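Local coordinates for protein shikimate 5-dehydrogenase (Mycobacterium fortuitum subsp. fortuitum DSM 46621, PDB 4XIJ) that probably catalyses the NADP-dependent interconversion of 3-dehydroshikimate and shikimate, the fourth of seven steps on the route to chorismate, at residues G133-V143 with K162-C173; T88-T99 with R109-G117. All blocks are in the same frame, centred on the assembly; numbering follows the deposited sequence.

Both contacts are largely buried, and they follow each other along the chain. Contact 2 (88-99 with 109-117) sets helix 89-94 and the loop after it, within the range of the substrate-binding family, against strand 108-111 and the start of helix 114-122. Contact 1 (133-143 with 162-173) pairs two helices on the six-stranded parallel sheet. Their chemistry differs. Contact 1 has no hydrogen bond between its segments and rests on aliphatic packing. Contact 2 is held by a salt-bridge network, side-chain hydrogen bonds and strand pairing. The two meet where Val143 and Cys173 of contact 1 pack on Val94 and Leu93 of contact 2, and where Ala140 touches Asp114.

Contact 1. Residues G133-V143 with K162-C173; sequences GSGGTAPAAVV and KASRLVDLARRC. With SO4 (sulfate ion), chain G; EDO (1,2-ethanediol), chain B; EDO (1,2-ethanediol), chain D.
Helices 138-143 and 162-172 run roughly parallel, 29° apart, with 9.5 Å between their axes at closest approach. They are neighbouring helices of a Rossmann-like beta-alpha-beta fold, joined through strand 152-157. The turn into the first helix and its first residue carry a GxGxxA pattern (Gly133, Gly135, Ala138), consistent with a dinucleotide-binding loop.

Leu166 lies at the centre of the packing. Its CD1 lies 3.6 Å from Ala138 CB and also touches Ser134 CA. Its CD2 rests against the ring of Pro139, 3.9 Å from Pro139 CG. Leu169 follows one turn later and puts CD2 beside Pro139 CB and Val143 CG2. Val142 splits its two methyls. CG1 is anti to the backbone N (chi1 170°) and reaches the backbone of Ala170, 3.6 Å from Ala170 CA. CG2 faces Leu166 CD2. Ile155 of strand 152-157 packs against both Val142 and Leu166.

At the glycine-rich turn, Lys162 lies alongside Ser134. Its CB is 3.5 Å from Ser134 OG, and the bend at chi3 (83°) brings CE near Ser134 O. An ethanediol, probably from the crystallisation liquor, takes a hydrogen bond from Gly136 N. At the other end of the contact, Cys173 SG sits 3.8 Å from Val143 CG2.

Contact 2. Residues T88-T99 with R109-G117; sequences TDRAQLVGSANT and RADNTDVDG. With SO4 (sulfate ion), chain E.
Arg90, on helix 89-94, reaches across to Asp111 and Asp116 and ties the helix to the other segment. Its CB points toward that segment. CG stands between the backbone N and the carbonyl carbon (chi1 65°) and passes 3.5 Å from Asp111 OD1. CD carries on past the same oxygen. From CG to NE the chain is extended. NE then donates to Asp111 OD1 at 2.8 Å, and NH2 donates to Asp111 OD2, a side-on grip. NH1 bonds Asp116 OD1 at 2.9 Å, almost straight at 176°. NH2 also reaches Asp116 OD2, which completes an end-on grip. The guanidinium and Asp116 carboxylate planes are 58° apart. Asn112 O lies over one guanidinium face, toward its rim. These four bonds make a salt-bridge network of Arg90, Asp111 and Asp116 and fix the rotation of the guanidinium, and its positive charge probably stabilises both carboxylates.

Asp111 OD1 also accepts from Thr88 OG1, from above the carboxylate plane. The same hydroxyl accepts from Ala91 N and caps helix 89-94. Asn112 does similar work for helix 114-122: its OD1 accepts from Val115 N, while ND2 donates to Ser96 O at 3.0 Å. Asn98 OD1 accepts from Thr113 N at 2.7 Å and from Thr99 OG1, on opposite faces of its amide. Its ND2 donates to Thr113 OG1, which is also hydrogen-bonded to Gln252 O, and to a sulfate, probably from the crystallisation liquor, that Lys77 and Thr73 also bind.

Thr99 and Asp111 form an antiparallel hydrogen-bonded pair, joining strands 99-102 and 108-111. Helix 246-261 packs on Thr113 and Asp116, and Gln259 also bonds Asp111 OD2. Helix 138-147 touches Arg90 and Val94, while helix 77-83 lies against Ala91 and Ser96.

Contact 1. Residues G133-V143 with K162-C173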
loop_
_atom_site.group_PDB
_atom_site.type_symbol
_atom_site.label_atom_id
_atom_site.label_comp_id
_atom_site.label_asym_id
_atom_site.label_seq_id
_atom_site.Cartn_x
_atom_site.Cartn_y
_atom_site.Cartn_z
ATOM N N GLY A 133 1.767 -14.422 -3.195
ATOM C CA GLY A 133 2.912 -14.128 -2.349
ATOM C C GLY A 133 2.540 -14.007 -0.881
ATOM O O GLY A 133 1.341 -13.884 -0.518
ATOM N N SER A 134 3.559 -14.047 -0.031
ATOM C CA SER A 134 3.371 -14.035 1.421
ATOM C C SER A 134 4.334 -13.097 2.114
ATOM O O SER A 134 4.546 -13.222 3.318
ATOM C CB SER A 134 3.527 -15.442 2.017
ATOM O OG SER A 134 4.816 -15.971 1.735
ATOM N N GLY A 135 4.901 -12.136 1.383
ATOM C CA GLY A 135 5.944 -11.294 1.937
ATOM C C GLY A 135 5.384 -10.077 2.665
ATOM O O GLY A 135 4.209 -10.036 3.055
ATOM N N GLY A 136 6.255 -9.097 2.906
ATOM C CA GLY A 136 5.941 -7.994 3.803
ATOM C C GLY A 136 4.783 -7.091 3.395
ATOM O O GLY A 136 4.233 -6.375 4.247
ATOM N N THR A 137 4.408 -7.109 2.109
ATOM C CA THR A 137 3.286 -6.292 1.651
ATOM C C THR A 137 1.980 -7.036 1.623
ATOM O O THR A 137 0.910 -6.449 1.309
ATOM C CB THR A 137 3.510 -5.710 0.208
ATOM O OG1 THR A 137 3.479 -6.746 -0.784
ATOM C CG2 THR A 137 4.867 -4.924 0.111
ATOM N N ALA A 138 2.025 -8.317 1.952
ATOM C CA ALA A 138 0.795 -9.112 1.869
ATOM C C ALA A 138 -0.254 -8.741 2.957
ATOM O O ALA A 138 -1.445 -8.783 2.657
ATOM C CB ALA A 138 1.139 -10.627 1.941
ATOM N N PRO A 139 0.159 -8.407 4.208
ATOM C CA PRO A 139 -0.883 -8.051 5.193
ATOM C C PRO A 139 -1.764 -6.898 4.764
ATOM O O PRO A 139 -2.985 -7.000 4.902
ATOM C CB PRO A 139 -0.072 -7.677 6.440
ATOM C CG PRO A 139 1.169 -8.634 6.308
ATOM C CD PRO A 139 1.487 -8.497 4.847
ATOM N N ALA A 140 -1.189 -5.845 4.192
ATOM C CA ALA A 140 -2.034 -4.755 3.740
ATOM C C ALA A 140 -2.985 -5.190 2.637
ATOM O O ALA A 140 -4.139 -4.698 2.571
ATOM C CB ALA A 140 -1.180 -3.558 3.260
ATOM N N ALA A 141 -2.497 -6.064 1.736
ATOM C CA ALA A 141 -3.354 -6.576 0.674
ATOM C C ALA A 141 -4.544 -7.368 1.273
ATOM O O ALA A 141 -5.680 -7.209 0.822
ATOM C CB ALA A 141 -2.558 -7.449 -0.295
ATOM N N VAL A 142 -4.299 -8.207 2.281
ATOM C CA VAL A 142 -5.368 -8.995 2.914
ATOM C C VAL A 142 -6.417 -8.078 3.560
ATOM O O VAL A 142 -7.618 -8.249 3.335
ATOM C CB VAL A 142 -4.801 -9.960 3.960
ATOM C CG1 VAL A 142 -5.945 -10.609 4.807
ATOM C CG2 VAL A 142 -3.961 -11.065 3.256
ATOM N N VAL A 143 -5.955 -7.075 4.327
ATOM C CA VAL A 143 -6.890 -6.190 5.020
ATOM C C VAL A 143 -7.680 -5.377 3.968
ATOM O O VAL A 143 -8.881 -5.258 4.100
ATOM C CB VAL A 143 -6.144 -5.281 6.003
ATOM C CG1 VAL A 143 -7.025 -4.140 6.530
ATOM C CG2 VAL A 143 -5.569 -6.112 7.199
ATOM N N LYS A 162 4.230 -19.053 6.263
ATOM C CA LYS A 162 3.950 -17.614 6.074
ATOM C C LYS A 162 2.538 -17.431 5.586
ATOM O O LYS A 162 1.838 -16.500 5.966
ATOM C CB LYS A 162 4.962 -16.964 5.112
ATOM C CG LYS A 162 6.377 -16.920 5.764
ATOM C CD LYS A 162 7.309 -16.042 4.966
ATOM C CE LYS A 162 7.107 -14.564 5.373
ATOM N NZ LYS A 162 7.900 -13.575 4.561
ATOM N N ALA A 163 2.077 -18.349 4.759
ATOM C CA ALA A 163 0.706 -18.220 4.291
ATOM C C ALA A 163 -0.310 -18.361 5.423
ATOM O O ALA A 163 -1.334 -17.686 5.431
ATOM C CB ALA A 163 0.430 -19.247 3.199
ATOM N N SER A 164 -0.045 -19.247 6.381
ATOM C CA SER A 164 -1.047 -19.529 7.411
ATOM C C SER A 164 -1.282 -18.295 8.273
ATOM O O SER A 164 -2.391 -18.032 8.741
ATOM C CB SER A 164 -0.615 -20.713 8.287
ATOM O OG SER A 164 0.473 -20.373 9.142
ATOM N N ARG A 165 -0.231 -17.516 8.460
ATOM C CA ARG A 165 -0.433 -16.306 9.230
ATOM C C ARG A 165 -1.286 -15.271 8.480
ATOM O O ARG A 165 -2.056 -14.527 9.106
ATOM C CB ARG A 165 0.925 -15.744 9.646
ATOM C CG ARG A 165 1.592 -16.696 10.643
ATOM C CD ARG A 165 2.859 -16.147 11.217
ATOM N NE ARG A 165 3.936 -16.226 10.245
ATOM C CZ ARG A 165 4.742 -17.270 10.122
ATOM N NH1 ARG A 165 4.592 -18.316 10.920
ATOM N NH2 ARG A 165 5.699 -17.255 9.212
ATOM N N LEU A 166 -1.230 -15.260 7.156
ATOM C CA LEU A 166 -2.108 -14.393 6.365
ATOM C C LEU A 166 -3.520 -14.919 6.294
ATOM O O LEU A 166 -4.476 -14.137 6.249
ATOM C CB LEU A 166 -1.524 -14.241 4.959
ATOM C CG LEU A 166 -0.194 -13.461 4.936
ATOM C CD1 LEU A 166 0.594 -13.713 3.633
ATOM C CD2 LEU A 166 -0.405 -11.965 5.183
ATOM N N VAL A 167 -3.665 -16.249 6.305
ATOM C CA VAL A 167 -4.998 -16.854 6.385
ATOM C C VAL A 167 -5.647 -16.470 7.714
ATOM O O VAL A 167 -6.828 -16.110 7.735
ATOM C CB VAL A 167 -4.920 -18.374 6.250
ATOM C CG1 VAL A 167 -6.262 -19.009 6.585
ATOM C CG2 VAL A 167 -4.439 -18.743 4.821
ATOM N N ASP A 168 -4.881 -16.534 8.808
ATOM C CA ASP A 168 -5.411 -16.138 10.107
ATOM C C ASP A 168 -5.882 -14.690 10.077
ATOM O O ASP A 168 -6.924 -14.339 10.618
ATOM C CB ASP A 168 -4.358 -16.282 11.224
ATOM C CG ASP A 168 -3.982 -17.740 11.534
ATOM O OD1 ASP A 168 -4.748 -18.642 11.156
ATOM O OD2 ASP A 168 -2.925 -17.970 12.210
ATOM N N LEU A 169 -5.070 -13.821 9.488
ATOM C CA LEU A 169 -5.433 -12.414 9.350
ATOM C C LEU A 169 -6.696 -12.240 8.521
ATOM O O LEU A 169 -7.592 -11.488 8.920
ATOM C CB LEU A 169 -4.261 -11.651 8.737
ATOM C CG LEU A 169 -4.513 -10.167 8.442
ATOM C CD1 LEU A 169 -4.864 -9.376 9.703
ATOM C CD2 LEU A 169 -3.289 -9.536 7.711
ATOM N N ALA A 170 -6.809 -12.961 7.398
ATOM C CA ALA A 170 -8.049 -12.862 6.628
ATOM C C ALA A 170 -9.268 -13.193 7.476
ATOM O O ALA A 170 -10.305 -12.526 7.399
ATOM C CB ALA A 170 -7.964 -13.779 5.406
ATOM N N ARG A 171 -9.170 -14.258 8.251
ATOM C CA ARG A 171 -10.283 -14.625 9.102
ATOM C C ARG A 171 -10.553 -13.602 10.200
ATOM O O ARG A 171 -11.730 -13.317 10.509
ATOM C CB ARG A 171 -10.022 -15.996 9.695
ATOM C CG ARG A 171 -10.050 -17.080 8.630
ATOM C CD ARG A 171 -9.560 -18.420 9.153
ATOM N NE ARG A 171 -9.587 -19.443 8.113
ATOM C CZ ARG A 171 -8.904 -20.599 8.166
ATOM N NH1 ARG A 171 -8.104 -20.886 9.200
ATOM N NH2 ARG A 171 -8.978 -21.466 7.155
ATOM N N ARG A 172 -9.495 -13.032 10.791
ATOM C CA ARG A 172 -9.707 -11.995 11.806
ATOM C C ARG A 172 -10.377 -10.754 11.204
ATOM O O ARG A 172 -11.094 -10.040 11.919
ATOM C CB ARG A 172 -8.387 -11.609 12.498
ATOM C CG ARG A 172 -7.751 -12.740 13.339
ATOM C CD ARG A 172 -6.587 -12.242 14.230
ATOM N NE ARG A 172 -5.576 -11.455 13.499
ATOM C CZ ARG A 172 -4.470 -11.961 12.970
ATOM N NH1 ARG A 172 -4.182 -13.237 13.101
ATOM N NH2 ARG A 172 -3.624 -11.175 12.350
ATOM N N CYS A 173 -10.194 -10.542 9.901
ATOM C CA CYS A 173 -10.859 -9.441 9.208
ATOM C C CYS A 173 -12.308 -9.748 8.839
ATOM O O CYS A 173 -12.987 -8.868 8.312
ATOM C CB CYS A 173 -10.137 -9.061 7.911
ATOM S SG CYS A 173 -8.503 -8.361 8.134
HETATM S S SO4 G . -6.923 -24.300 8.009
HETATM O O1 SO4 G . -7.218 -23.760 6.678
HETATM O O2 SO4 G . -5.808 -25.242 7.904
HETATM O O3 SO4 G . -6.562 -23.219 8.928
HETATM O O4 SO4 G . -8.086 -25.009 8.530
HETATM C C1 EDO B . -13.633 -12.659 12.851
HETATM O O1 EDO B . -13.718 -11.244 12.557
HETATM C C2 EDO B . -14.582 -13.483 11.978
HETATM O O2 EDO B . -15.873 -13.759 12.580
HETATM C C1 EDO D . 8.749 -8.412 -0.190
HETATM O O1 EDO D . 8.016 -7.296 -0.717
HETATM C C2 EDO D . 9.142 -8.176 1.270
HETATM O O2 EDO D . 9.166 -9.425 1.973
#

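Contact 2. Residues T88-T99 with R109-G117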
loop_
_atom_site.group_PDB
_atom_site.type_symbol
_atom_site.label_atom_id
_atom_site.label_comp_id
_atom_site.label_asym_id
_atom_site.label_seq_id
_atom_site.Cartn_x
_atom_site.Cartn_y
_atom_site.Cartn_z
ATOM N N THR A 88 -5.245 4.320 13.915
ATOM C CA THR A 88 -6.512 3.900 13.333
ATOM C C THR A 88 -6.723 2.402 13.535
ATOM O O THR A 88 -5.761 1.628 13.683
ATOM C CB THR A 88 -6.581 4.218 11.823
ATOM O OG1 THR A 88 -5.563 3.475 11.147
ATOM C CG2 THR A 88 -6.395 5.702 11.565
ATOM N N ASP A 89 -7.970 1.994 13.534
ATOM C CA ASP A 89 -8.280 0.568 13.631
ATOM C C ASP A 89 -7.640 -0.221 12.475
ATOM O O ASP A 89 -7.134 -1.326 12.678
ATOM C CB ASP A 89 -9.787 0.313 13.608
ATOM C CG ASP A 89 -10.501 0.820 14.837
ATOM O OD1 ASP A 89 -9.842 1.121 15.853
ATOM O OD2 ASP A 89 -11.750 0.892 14.795
ATOM N N ARG A 90 -7.639 0.332 11.249
ATOM C CA ARG A 90 -7.081 -0.448 10.162
ATOM C C ARG A 90 -5.549 -0.584 10.263
ATOM O O ARG A 90 -5.038 -1.629 9.922
ATOM C CB ARG A 90 -7.489 0.125 8.811
ATOM C CG ARG A 90 -6.917 1.533 8.531
ATOM C CD ARG A 90 -7.547 2.036 7.219
ATOM N NE ARG A 90 -6.918 3.304 6.839
ATOM C CZ ARG A 90 -6.993 3.820 5.615
ATOM N NH1 ARG A 90 -7.673 3.161 4.657
ATOM N NH2 ARG A 90 -6.365 4.966 5.347
ATOM N N ALA A 91 -4.848 0.415 10.806
ATOM C CA ALA A 91 -3.400 0.270 11.028
ATOM C C ALA A 91 -3.168 -0.836 12.048
ATOM O O ALA A 91 -2.230 -1.653 11.887
ATOM C CB ALA A 91 -2.782 1.580 11.524
ATOM N N GLN A 92 -3.956 -0.862 13.128
ATOM C CA GLN A 92 -3.781 -1.939 14.111
ATOM C C GLN A 92 -4.032 -3.315 13.502
ATOM O O GLN A 92 -3.329 -4.297 13.847
ATOM C CB GLN A 92 -4.712 -1.778 15.310
ATOM C CG GLN A 92 -4.515 -0.521 16.101
ATOM C CD GLN A 92 -5.277 -0.532 17.438
ATOM O OE1 GLN A 92 -5.047 -1.397 18.289
ATOM N NE2 GLN A 92 -6.192 0.429 17.613
ATOM N N LEU A 93 -5.016 -3.397 12.614
ATOM C CA LEU A 93 -5.379 -4.671 11.994
ATOM C C LEU A 93 -4.278 -5.134 11.017
ATOM O O LEU A 93 -3.895 -6.305 11.008
ATOM C CB LEU A 93 -6.736 -4.507 11.316
ATOM C CG LEU A 93 -7.460 -5.725 10.794
ATOM C CD1 LEU A 93 -7.702 -6.835 11.851
ATOM C CD2 LEU A 93 -8.767 -5.235 10.173
ATOM N N VAL A 94 -3.756 -4.218 10.188
ATOM C CA VAL A 94 -2.610 -4.560 9.347
ATOM C C VAL A 94 -1.406 -4.948 10.219
ATOM O O VAL A 94 -0.680 -5.905 9.906
ATOM C CB VAL A 94 -2.203 -3.395 8.408
ATOM C CG1 VAL A 94 -0.908 -3.779 7.654
ATOM C CG2 VAL A 94 -3.340 -3.071 7.454
ATOM N N GLY A 95 -1.180 -4.200 11.291
ATOM C CA GLY A 95 -0.052 -4.487 12.157
ATOM C C GLY A 95 1.110 -3.535 11.882
ATOM O O GLY A 95 2.184 -3.732 12.421
ATOM N N SER A 96 0.901 -2.472 11.105
ATOM C CA SER A 96 2.004 -1.555 10.808
ATOM C C SER A 96 1.381 -0.274 10.280
ATOM O O SER A 96 0.222 -0.268 9.891
ATOM C CB SER A 96 2.998 -2.160 9.766
ATOM O OG SER A 96 2.399 -2.129 8.475
ATOM N N ALA A 97 2.168 0.802 10.248
ATOM C CA ALA A 97 1.702 2.109 9.790
ATOM C C ALA A 97 2.663 2.743 8.795
ATOM O O ALA A 97 3.885 2.801 9.048
ATOM C CB ALA A 97 1.502 3.075 10.992
ATOM N N ASN A 98 2.130 3.237 7.676
ATOM C CA ASN A 98 2.986 3.955 6.743
ATOM C C ASN A 98 2.774 5.470 6.793
ATOM O O ASN A 98 3.281 6.185 5.939
ATOM C CB ASN A 98 2.756 3.460 5.308
ATOM C CG ASN A 98 1.447 4.001 4.723
ATOM O OD1 ASN A 98 0.514 4.265 5.467
ATOM N ND2 ASN A 98 1.387 4.205 3.414
ATOM N N THR A 99 2.031 5.940 7.793
ATOM C CA THR A 99 1.612 7.337 7.868
ATOM C C THR A 99 1.540 7.767 9.308
ATOM O O THR A 99 0.992 7.040 10.149
ATOM C CB THR A 99 0.217 7.568 7.244
ATOM O OG1 THR A 99 0.180 7.043 5.904
ATOM C CG2 THR A 99 -0.142 9.092 7.172
ATOM N N ARG A 109 -0.915 10.531 15.127
ATOM C CA ARG A 109 -1.829 9.447 14.796
ATOM C C ARG A 109 -1.246 8.580 13.668
ATOM O O ARG A 109 -0.917 9.092 12.579
ATOM C CB ARG A 109 -3.200 10.017 14.391
ATOM C CG ARG A 109 -4.272 8.928 14.085
ATOM C CD ARG A 109 -5.617 9.607 13.650
ATOM N NE ARG A 109 -5.468 10.150 12.296
ATOM C CZ ARG A 109 -5.819 11.385 11.916
ATOM N NH1 ARG A 109 -6.393 12.237 12.767
ATOM N NH2 ARG A 109 -5.601 11.774 10.660
ATOM N N ALA A 110 -1.151 7.273 13.911
ATOM C CA ALA A 110 -0.692 6.329 12.916
ATOM C C ALA A 110 -1.813 5.818 12.032
ATOM O O ALA A 110 -2.888 5.496 12.527
ATOM C CB ALA A 110 -0.049 5.127 13.570
ATOM N N ASP A 111 -1.558 5.730 10.729
ATOM C CA ASP A 111 -2.534 5.122 9.837
ATOM C C ASP A 111 -1.792 4.258 8.838
ATOM O O ASP A 111 -0.544 4.337 8.714
ATOM C CB ASP A 111 -3.389 6.191 9.122
ATOM C CG ASP A 111 -4.627 5.635 8.404
ATOM O OD1 ASP A 111 -5.066 4.478 8.652
ATOM O OD2 ASP A 111 -5.204 6.407 7.601
ATOM N N ASN A 112 -2.543 3.423 8.139
ATOM C CA ASN A 112 -1.951 2.632 7.071
ATOM C C ASN A 112 -2.671 2.899 5.756
ATOM O O ASN A 112 -3.766 2.398 5.547
ATOM C CB ASN A 112 -1.979 1.127 7.429
ATOM C CG ASN A 112 -1.150 0.327 6.458
ATOM O OD1 ASN A 112 -1.404 0.404 5.236
ATOM N ND2 ASN A 112 -0.126 -0.413 6.957
ATOM N N THR A 113 -2.076 3.723 4.885
ATOM C CA THR A 113 -2.738 3.995 3.630
ATOM C C THR A 113 -2.292 3.047 2.515
ATOM O O THR A 113 -2.785 3.151 1.401
ATOM C CB THR A 113 -2.533 5.446 3.166
ATOM O OG1 THR A 113 -1.161 5.623 2.739
ATOM C CG2 THR A 113 -2.930 6.427 4.280
ATOM N N ASP A 114 -1.414 2.071 2.826
ATOM C CA ASP A 114 -1.160 0.975 1.875
ATOM C C ASP A 114 -2.495 0.246 1.620
ATOM O O ASP A 114 -2.721 -0.275 0.510
ATOM C CB ASP A 114 -0.068 0.017 2.387
ATOM C CG ASP A 114 1.268 0.686 2.486
ATOM O OD1 ASP A 114 1.629 1.421 1.562
ATOM O OD2 ASP A 114 1.980 0.494 3.475
ATOM N N VAL A 115 -3.380 0.218 2.626
ATOM C CA VAL A 115 -4.701 -0.349 2.429
ATOM C C VAL A 115 -5.462 0.395 1.301
ATOM O O VAL A 115 -6.085 -0.233 0.410
ATOM C CB VAL A 115 -5.490 -0.327 3.747
ATOM C CG1 VAL A 115 -6.909 -0.656 3.490
ATOM C CG2 VAL A 115 -4.850 -1.337 4.737
ATOM N N ASP A 116 -5.412 1.738 1.324
ATOM C CA ASP A 116 -6.036 2.525 0.271
ATOM C C ASP A 116 -5.380 2.268 -1.079
ATOM O O ASP A 116 -6.040 2.377 -2.128
ATOM C CB ASP A 116 -5.892 4.037 0.517
ATOM C CG ASP A 116 -6.536 4.511 1.783
ATOM O OD1 ASP A 116 -7.709 4.257 1.976
ATOM O OD2 ASP A 116 -5.845 5.120 2.600
ATOM N N GLY A 117 -4.064 2.023 -1.082
ATOM C CA GLY A 117 -3.399 1.674 -2.326
ATOM C C GLY A 117 -4.126 0.542 -3.050
ATOM O O GLY A 117 -4.370 0.604 -4.277
HETATM S S SO4 E . 5.085 2.868 1.321
HETATM O O1 SO4 E . 4.821 2.774 -0.140
HETATM O O2 SO4 E . 6.134 1.844 1.623
HETATM O O3 SO4 E . 5.591 4.213 1.722
HETATM O O4 SO4 E . 3.769 2.777 1.969
#